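Local coordinates for catechol 1,2-dioxygenase (Pseudomonas putida, PDB 2AZQ), which probably catalyses the intradiol cleavage of catechol by O2 to cis,cis-muconate at a ferric iron centre, at residues T235-W247 with Y252-F264. Residues are numbered along the deposited sequence; the frame is centred on the assembly and turned at random.
Sequences TTQINFAGDKYLW and YATRDGLIGELRF
Leu258, at the entry to strand 259-265, pairs with Asn239 of the parallel strand 234-240 in the mixed sheet of this intradiol dioxygenase, a worked example of main-chain pairing combined with side-chain packing. Asn239 N gives Leu258 O a nearly linear hydrogen bond (2.9 Å, 172°), and Gly260 N returns one to Asn239 O at 2.7 Å; Ala241 N adds a weak hydrogen bond to Gly260 O. Followed outward, the Leu258 side chain slants across that of Thr236 and meets Gln237 O: CB and CG lie 4.0 Å from Gln237 O, CD1 is 3.6 Å from Thr236 OG1, and CD2 comes closer to that hydroxyl while also touching Gln237 O. With chi1 at -78°, CG lies beside the backbone N, which brings the branch to these oxygens. Cutting the side chain back to an alanine would remove both delta methyls and is likely to open a gap beside Thr236 OG1 and Gln237 O. On the face bearing Asn239 and Ile259, Leu246 CD1 meets Ile259 CD1 tip to tip at 3.5 Å, while the Asn239 and Thr254 side chains cross at about a right angle. The chemistry is thus divided: main-chain hydrogen bonds hold the register, Leu258 and Ile259 supply apolar contacts, and Gln237, whose OE1 bonds to Arg218, touches the iron ligands His221 and His223, placing this strand pair in the second shell of the ferric ion.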
ATOM      1  N   THR A 235     -11.954   5.846  22.800  1.00  2.00           N
ATOM      2  CA  THR A 235     -10.752   6.367  22.181  1.00  2.00           C
ATOM      3  C   THR A 235     -11.140   7.792  21.885  1.00  3.60           C
ATOM      4  O   THR A 235     -12.144   8.028  21.221  1.00  3.75           O
ATOM      5  CB  THR A 235     -10.437   5.639  20.874  1.00  2.00           C
ATOM      6  OG1 THR A 235     -10.174   4.278  21.173  1.00  2.00           O
ATOM      7  CG2 THR A 235      -9.207   6.219  20.174  1.00  2.00           C
ATOM      8  N   THR A 236     -10.364   8.744  22.393  1.00  4.14           N
ATOM      9  CA  THR A 236     -10.679  10.143  22.159  1.00  5.84           C
ATOM     10  C   THR A 236      -9.431  11.026  22.306  1.00  6.27           C
ATOM     11  O   THR A 236      -8.341  10.531  22.622  1.00  6.74           O
ATOM     12  CB  THR A 236     -11.773  10.613  23.156  1.00  6.54           C
ATOM     13  OG1 THR A 236     -12.238  11.917  22.783  1.00  6.40           O
ATOM     14  CG2 THR A 236     -11.217  10.655  24.590  1.00  4.05           C
ATOM     15  N   GLN A 237      -9.604  12.325  22.069  1.00  5.36           N
ATOM     16  CA  GLN A 237      -8.524  13.316  22.169  1.00  5.44           C
ATOM     17  C   GLN A 237      -9.049  14.541  22.905  1.00  5.11           C
ATOM     18  O   GLN A 237     -10.262  14.729  23.002  1.00  5.54           O
ATOM     19  CB  GLN A 237      -8.061  13.810  20.767  1.00  2.66           C
ATOM     20  CG  GLN A 237      -7.239  12.851  19.925  1.00  6.04           C
ATOM     21  CD  GLN A 237      -6.808  13.410  18.538  1.00  7.88           C
ATOM     22  OE1 GLN A 237      -6.738  14.625  18.328  1.00  9.51           O
ATOM     23  NE2 GLN A 237      -6.483  12.504  17.603  1.00  7.81           N
ATOM     24  N   ILE A 238      -8.137  15.349  23.441  1.00  4.61           N
ATOM     25  CA  ILE A 238      -8.497  16.651  24.017  1.00  5.80           C
ATOM     26  C   ILE A 238      -7.736  17.565  23.040  1.00  7.32           C
ATOM     27  O   ILE A 238      -6.539  17.366  22.852  1.00  8.93           O
ATOM     28  CB  ILE A 238      -7.896  16.934  25.448  1.00  5.49           C
ATOM     29  CG1 ILE A 238      -8.529  16.038  26.512  1.00  7.03           C
ATOM     30  CG2 ILE A 238      -8.091  18.402  25.830  1.00  2.00           C
ATOM     31  CD1 ILE A 238      -7.901  16.245  27.918  1.00  7.49           C
ATOM     32  N   ASN A 239      -8.405  18.506  22.373  1.00  7.69           N
ATOM     33  CA  ASN A 239      -7.694  19.446  21.499  1.00  8.56           C
ATOM     34  C   ASN A 239      -7.550  20.738  22.275  1.00  9.92           C
ATOM     35  O   ASN A 239      -8.516  21.202  22.873  1.00 10.98           O
ATOM     36  CB  ASN A 239      -8.494  19.788  20.269  1.00 11.41           C
ATOM     37  CG  ASN A 239      -8.722  18.628  19.399  1.00 12.79           C
ATOM     38  OD1 ASN A 239      -7.775  18.038  18.885  1.00 15.14           O
ATOM     39  ND2 ASN A 239      -9.987  18.276  19.207  1.00 13.45           N
ATOM     40  N   PHE A 240      -6.369  21.343  22.242  1.00 10.79           N
ATOM     41  CA  PHE A 240      -6.125  22.599  22.961  1.00 11.24           C
ATOM     42  C   PHE A 240      -6.796  23.815  22.396  1.00  9.84           C
ATOM     43  O   PHE A 240      -6.828  24.020  21.187  1.00  8.44           O
ATOM     44  CB  PHE A 240      -4.637  22.819  23.075  1.00 15.02           C
ATOM     45  CG  PHE A 240      -4.037  21.945  24.074  1.00 19.68           C
ATOM     46  CD1 PHE A 240      -4.411  20.608  24.113  1.00 22.83           C
ATOM     47  CD2 PHE A 240      -3.234  22.458  25.071  1.00 24.23           C
ATOM     48  CE1 PHE A 240      -4.021  19.787  25.131  1.00 25.42           C
ATOM     49  CE2 PHE A 240      -2.827  21.650  26.113  1.00 28.22           C
ATOM     50  CZ  PHE A 240      -3.230  20.296  26.147  1.00 28.22           C
ATOM     51  N   ALA A 241      -7.348  24.633  23.280  1.00  9.69           N
ATOM     52  CA  ALA A 241      -8.053  25.816  22.809  1.00 10.97           C
ATOM     53  C   ALA A 241      -7.094  26.876  22.270  1.00 10.30           C
ATOM     54  O   ALA A 241      -6.013  27.055  22.809  1.00 11.15           O
ATOM     55  CB  ALA A 241      -8.894  26.384  23.915  1.00  9.43           C
ATOM     56  N   GLY A 242      -7.474  27.540  21.179  1.00 10.95           N
ATOM     57  CA  GLY A 242      -6.651  28.606  20.628  1.00 11.48           C
ATOM     58  C   GLY A 242      -5.681  28.251  19.524  1.00 12.75           C
ATOM     59  O   GLY A 242      -5.092  29.134  18.899  1.00 11.84           O
ATOM     60  N   ASP A 243      -5.507  26.959  19.275  1.00 12.67           N
ATOM     61  CA  ASP A 243      -4.598  26.505  18.232  1.00 10.86           C
ATOM     62  C   ASP A 243      -5.144  26.952  16.868  1.00 11.77           C
ATOM     63  O   ASP A 243      -6.342  26.829  16.595  1.00 10.46           O
ATOM     64  CB  ASP A 243      -4.507  24.980  18.264  1.00  8.92           C
ATOM     65  CG  ASP A 243      -3.338  24.440  17.472  1.00  7.27           C
ATOM     66  OD1 ASP A 243      -2.280  24.209  18.081  1.00  7.27           O
ATOM     67  OD2 ASP A 243      -3.474  24.243  16.246  1.00  6.62           O
ATOM     68  N   LYS A 244      -4.253  27.480  16.033  1.00 13.62           N
ATOM     69  CA  LYS A 244      -4.577  27.919  14.681  1.00 14.60           C
ATOM     70  C   LYS A 244      -5.424  26.885  13.941  1.00 13.91           C
ATOM     71  O   LYS A 244      -6.370  27.245  13.217  1.00 12.25           O
ATOM     72  CB  LYS A 244      -3.295  28.101  13.870  1.00 17.87           C
ATOM     73  CG  LYS A 244      -2.949  29.504  13.471  1.00 22.88           C
ATOM     74  CD  LYS A 244      -1.787  29.472  12.479  1.00 25.94           C
ATOM     75  CE  LYS A 244      -1.320  30.876  12.088  1.00 27.74           C
ATOM     76  NZ  LYS A 244      -0.224  30.830  11.064  1.00 28.56           N
ATOM     77  N   TYR A 245      -5.069  25.604  14.107  1.00 12.31           N
ATOM     78  CA  TYR A 245      -5.772  24.526  13.408  1.00 12.03           C
ATOM     79  C   TYR A 245      -6.934  23.791  14.094  1.00 10.64           C
ATOM     80  O   TYR A 245      -7.474  22.831  13.523  1.00  5.81           O
ATOM     81  CB  TYR A 245      -4.762  23.508  12.919  1.00 14.58           C
ATOM     82  CG  TYR A 245      -3.782  24.104  11.968  1.00 17.31           C
ATOM     83  CD1 TYR A 245      -2.583  24.669  12.423  1.00 17.78           C
ATOM     84  CD2 TYR A 245      -4.065  24.152  10.607  1.00 18.39           C
ATOM     85  CE1 TYR A 245      -1.689  25.263  11.537  1.00 17.40           C
ATOM     86  CE2 TYR A 245      -3.175  24.747   9.710  1.00 19.16           C
ATOM     87  CZ  TYR A 245      -1.995  25.294  10.183  1.00 18.65           C
ATOM     88  OH  TYR A 245      -1.124  25.846   9.288  1.00 18.17           O
ATOM     89  N   LEU A 246      -7.307  24.260  15.295  1.00 10.32           N
ATOM     90  CA  LEU A 246      -8.389  23.691  16.082  1.00 10.07           C
ATOM     91  C   LEU A 246      -9.493  23.152  15.182  1.00 11.11           C
ATOM     92  O   LEU A 246      -9.910  22.011  15.309  1.00 10.87           O
ATOM     93  CB  LEU A 246      -8.991  24.750  16.990  1.00 11.14           C
ATOM     94  CG  LEU A 246      -9.107  24.383  18.470  1.00 13.81           C
ATOM     95  CD1 LEU A 246     -10.191  25.249  19.120  1.00 11.55           C
ATOM     96  CD2 LEU A 246      -9.438  22.893  18.624  1.00 13.40           C
ATOM     97  N   TRP A 247      -9.970  23.984  14.266  1.00 11.58           N
ATOM     98  CA  TRP A 247     -11.030  23.578  13.356  1.00 10.89           C
ATOM     99  C   TRP A 247     -10.587  23.571  11.900  1.00 10.97           C
ATOM    100  O   TRP A 247     -11.316  24.062  11.047  1.00 10.65           O
ATOM    101  CB  TRP A 247     -12.242  24.500  13.511  1.00 11.59           C
ATOM    102  CG  TRP A 247     -12.840  24.488  14.900  1.00 13.14           C
ATOM    103  CD1 TRP A 247     -12.597  25.380  15.909  1.00 12.92           C
ATOM    104  CD2 TRP A 247     -13.712  23.482  15.451  1.00 13.91           C
ATOM    105  NE1 TRP A 247     -13.262  24.987  17.052  1.00 14.64           N
ATOM    106  CE2 TRP A 247     -13.951  23.830  16.802  1.00 14.00           C
ATOM    107  CE3 TRP A 247     -14.307  22.321  14.934  1.00 13.09           C
ATOM    108  CZ2 TRP A 247     -14.762  23.058  17.646  1.00 15.68           C
ATOM    109  CZ3 TRP A 247     -15.113  21.554  15.773  1.00 15.88           C
ATOM    110  CH2 TRP A 247     -15.333  21.928  17.118  1.00 16.47           C
ATOM    111  N   TYR A 252      -9.231  15.731  10.454  1.00  4.29           N
ATOM    112  CA  TYR A 252     -10.593  16.019  10.902  1.00  2.03           C
ATOM    113  C   TYR A 252     -11.026  15.357  12.197  1.00  2.00           C
ATOM    114  O   TYR A 252     -12.139  14.849  12.275  1.00  2.00           O
ATOM    115  CB  TYR A 252     -11.585  15.608   9.819  1.00  2.69           C
ATOM    116  CG  TYR A 252     -11.199  16.044   8.425  1.00  4.72           C
ATOM    117  CD1 TYR A 252     -10.369  15.266   7.631  1.00  4.89           C
ATOM    118  CD2 TYR A 252     -11.637  17.254   7.918  1.00  5.10           C
ATOM    119  CE1 TYR A 252      -9.991  15.698   6.362  1.00  7.67           C
ATOM    120  CE2 TYR A 252     -11.273  17.694   6.669  1.00  5.71           C
ATOM    121  CZ  TYR A 252     -10.456  16.928   5.890  1.00  9.08           C
ATOM    122  OH  TYR A 252     -10.107  17.405   4.637  1.00 11.25           O
ATOM    123  N   ALA A 253     -10.171  15.356  13.213  1.00  2.57           N
ATOM    124  CA  ALA A 253     -10.562  14.731  14.477  1.00  3.74           C
ATOM    125  C   ALA A 253     -11.291  15.680  15.446  1.00  3.84           C
ATOM    126  O   ALA A 253     -12.147  15.246  16.197  1.00  2.49           O
ATOM    127  CB  ALA A 253      -9.344  14.080  15.174  1.00  2.00           C
ATOM    128  N   THR A 254     -10.989  16.968  15.408  1.00  5.06           N
ATOM    129  CA  THR A 254     -11.652  17.905  16.309  1.00  8.99           C
ATOM    130  C   THR A 254     -13.194  17.873  16.226  1.00  9.92           C
ATOM    131  O   THR A 254     -13.785  17.964  15.146  1.00 10.21           O
ATOM    132  CB  THR A 254     -11.145  19.347  16.090  1.00  8.72           C
ATOM    133  OG1 THR A 254     -11.302  19.711  14.717  1.00 13.12           O
ATOM    134  CG2 THR A 254      -9.684  19.442  16.421  1.00 10.30           C
ATOM    135  N   ARG A 255     -13.811  17.720  17.396  1.00 11.75           N
ATOM    136  CA  ARG A 255     -15.252  17.666  17.565  1.00 13.73           C
ATOM    137  C   ARG A 255     -15.698  18.538  18.722  1.00 15.71           C
ATOM    138  O   ARG A 255     -14.920  18.824  19.633  1.00 15.94           O
ATOM    139  CB  ARG A 255     -15.729  16.266  17.937  1.00 12.77           C
ATOM    140  CG  ARG A 255     -15.513  15.174  16.956  1.00 14.07           C
ATOM    141  CD  ARG A 255     -16.614  14.196  17.217  1.00 16.74           C
ATOM    142  NE  ARG A 255     -16.503  12.935  16.506  1.00 20.41           N
ATOM    143  CZ  ARG A 255     -17.512  12.078  16.376  1.00 21.75           C
ATOM    144  NH1 ARG A 255     -18.696  12.355  16.905  1.00 20.11           N
ATOM    145  NH2 ARG A 255     -17.329  10.932  15.740  1.00 24.28           N
ATOM    146  N   ASP A 256     -16.971  18.915  18.706  1.00 17.56           N
ATOM    147  CA  ASP A 256     -17.525  19.690  19.800  1.00 19.78           C
ATOM    148  C   ASP A 256     -17.520  18.860  21.072  1.00 19.57           C
ATOM    149  O   ASP A 256     -17.824  17.662  21.063  1.00 20.37           O
ATOM    150  CB  ASP A 256     -18.943  20.153  19.474  1.00 21.65           C
ATOM    151  CG  ASP A 256     -18.945  21.477  18.762  1.00 25.95           C
ATOM    152  OD1 ASP A 256     -18.530  22.470  19.401  1.00 26.64           O
ATOM    153  OD2 ASP A 256     -19.328  21.531  17.569  1.00 28.96           O
ATOM    154  N   GLY A 257     -17.146  19.499  22.171  1.00 17.93           N
ATOM    155  CA  GLY A 257     -17.116  18.792  23.429  1.00 16.84           C
ATOM    156  C   GLY A 257     -15.785  18.120  23.631  1.00 16.30           C
ATOM    157  O   GLY A 257     -15.582  17.435  24.631  1.00 17.05           O
ATOM    158  N   LEU A 258     -14.880  18.318  22.676  1.00 15.19           N
ATOM    159  CA  LEU A 258     -13.558  17.717  22.742  1.00 14.22           C
ATOM    160  C   LEU A 258     -12.459  18.762  22.841  1.00 13.62           C
ATOM    161  O   LEU A 258     -11.261  18.460  22.739  1.00 13.37           O
ATOM    162  CB  LEU A 258     -13.324  16.789  21.534  1.00 12.51           C
ATOM    163  CG  LEU A 258     -14.009  15.425  21.673  1.00 11.72           C
ATOM    164  CD1 LEU A 258     -13.558  14.454  20.556  1.00  9.65           C
ATOM    165  CD2 LEU A 258     -13.663  14.864  23.045  1.00  7.77           C
ATOM    166  N   ILE A 259     -12.871  20.000  23.056  1.00 12.67           N
ATOM    167  CA  ILE A 259     -11.909  21.083  23.171  1.00 13.37           C
ATOM    168  C   ILE A 259     -11.564  21.409  24.619  1.00 11.88           C
ATOM    169  O   ILE A 259     -12.433  21.673  25.428  1.00 11.12           O
ATOM    170  CB  ILE A 259     -12.414  22.341  22.432  1.00 12.17           C
ATOM    171  CG1 ILE A 259     -12.632  21.976  20.969  1.00 10.74           C
ATOM    172  CG2 ILE A 259     -11.407  23.479  22.539  1.00 13.69           C
ATOM    173  CD1 ILE A 259     -12.820  23.148  20.075  1.00 13.11           C
ATOM    174  N   GLY A 260     -10.280  21.345  24.934  1.00 11.96           N
ATOM    175  CA  GLY A 260      -9.836  21.637  26.273  1.00 14.14           C
ATOM    176  C   GLY A 260      -9.634  23.126  26.397  1.00 16.80           C
ATOM    177  O   GLY A 260      -9.167  23.789  25.473  1.00 16.99           O
ATOM    178  N   GLU A 261     -10.019  23.666  27.541  1.00 19.63           N
ATOM    179  CA  GLU A 261      -9.866  25.088  27.788  1.00 22.42           C
ATOM    180  C   GLU A 261      -8.636  25.196  28.682  1.00 21.35           C
ATOM    181  O   GLU A 261      -8.635  24.773  29.843  1.00 21.17           O
ATOM    182  CB  GLU A 261     -11.111  25.638  28.483  1.00 26.47           C
ATOM    183  CG  GLU A 261     -11.190  27.141  28.477  1.00 33.08           C
ATOM    184  CD  GLU A 261     -11.092  27.708  27.058  1.00 36.56           C
ATOM    185  OE1 GLU A 261     -11.929  27.301  26.199  1.00 36.42           O
ATOM    186  OE2 GLU A 261     -10.178  28.557  26.819  1.00 35.77           O
ATOM    187  N   LEU A 262      -7.573  25.738  28.120  1.00 19.66           N
ATOM    188  CA  LEU A 262      -6.344  25.850  28.849  1.00 19.10           C
ATOM    189  C   LEU A 262      -6.277  27.180  29.597  1.00 18.21           C
ATOM    190  O   LEU A 262      -6.685  28.217  29.074  1.00 15.29           O
ATOM    191  CB  LEU A 262      -5.190  25.704  27.868  1.00 21.17           C
ATOM    192  CG  LEU A 262      -3.822  25.806  28.524  1.00 25.34           C
ATOM    193  CD1 LEU A 262      -3.642  24.635  29.501  1.00 27.75           C
ATOM    194  CD2 LEU A 262      -2.751  25.796  27.451  1.00 27.79           C
ATOM    195  N   ARG A 263      -5.775  27.136  30.832  1.00 19.29           N
ATOM    196  CA  ARG A 263      -5.659  28.336  31.661  1.00 20.63           C
ATOM    197  C   ARG A 263      -4.216  28.534  32.073  1.00 19.09           C
ATOM    198  O   ARG A 263      -3.581  27.620  32.616  1.00 17.78           O
ATOM    199  CB  ARG A 263      -6.542  28.226  32.915  1.00 23.75           C
ATOM    200  CG  ARG A 263      -7.878  27.604  32.598  1.00 30.76           C
ATOM    201  CD  ARG A 263      -8.900  27.684  33.737  1.00 39.35           C
ATOM    202  NE  ARG A 263      -9.950  26.657  33.578  1.00 45.21           N
ATOM    203  CZ  ARG A 263     -11.130  26.638  34.206  1.00 46.50           C
ATOM    204  NH1 ARG A 263     -11.459  27.613  35.069  1.00 46.21           N
ATOM    205  NH2 ARG A 263     -11.970  25.617  33.987  1.00 45.96           N
ATOM    206  N   PHE A 264      -3.702  29.727  31.798  1.00 17.91           N
ATOM    207  CA  PHE A 264      -2.339  30.054  32.159  1.00 17.89           C
ATOM    208  C   PHE A 264      -2.188  30.784  33.485  1.00 17.54           C
ATOM    209  O   PHE A 264      -2.862  31.776  33.753  1.00 16.68           O
ATOM    210  CB  PHE A 264      -1.691  30.857  31.049  1.00 19.54           C
ATOM    211  CG  PHE A 264      -1.453  30.060  29.817  1.00 23.65           C
ATOM    212  CD1 PHE A 264      -2.408  29.991  28.816  1.00 25.54           C
ATOM    213  CD2 PHE A 264      -0.274  29.328  29.671  1.00 25.94           C
ATOM    214  CE1 PHE A 264      -2.191  29.199  27.679  1.00 26.70           C
ATOM    215  CE2 PHE A 264      -0.049  28.533  28.538  1.00 26.50           C
ATOM    216  CZ  PHE A 264      -1.006  28.470  27.544  1.00 25.64           C
TER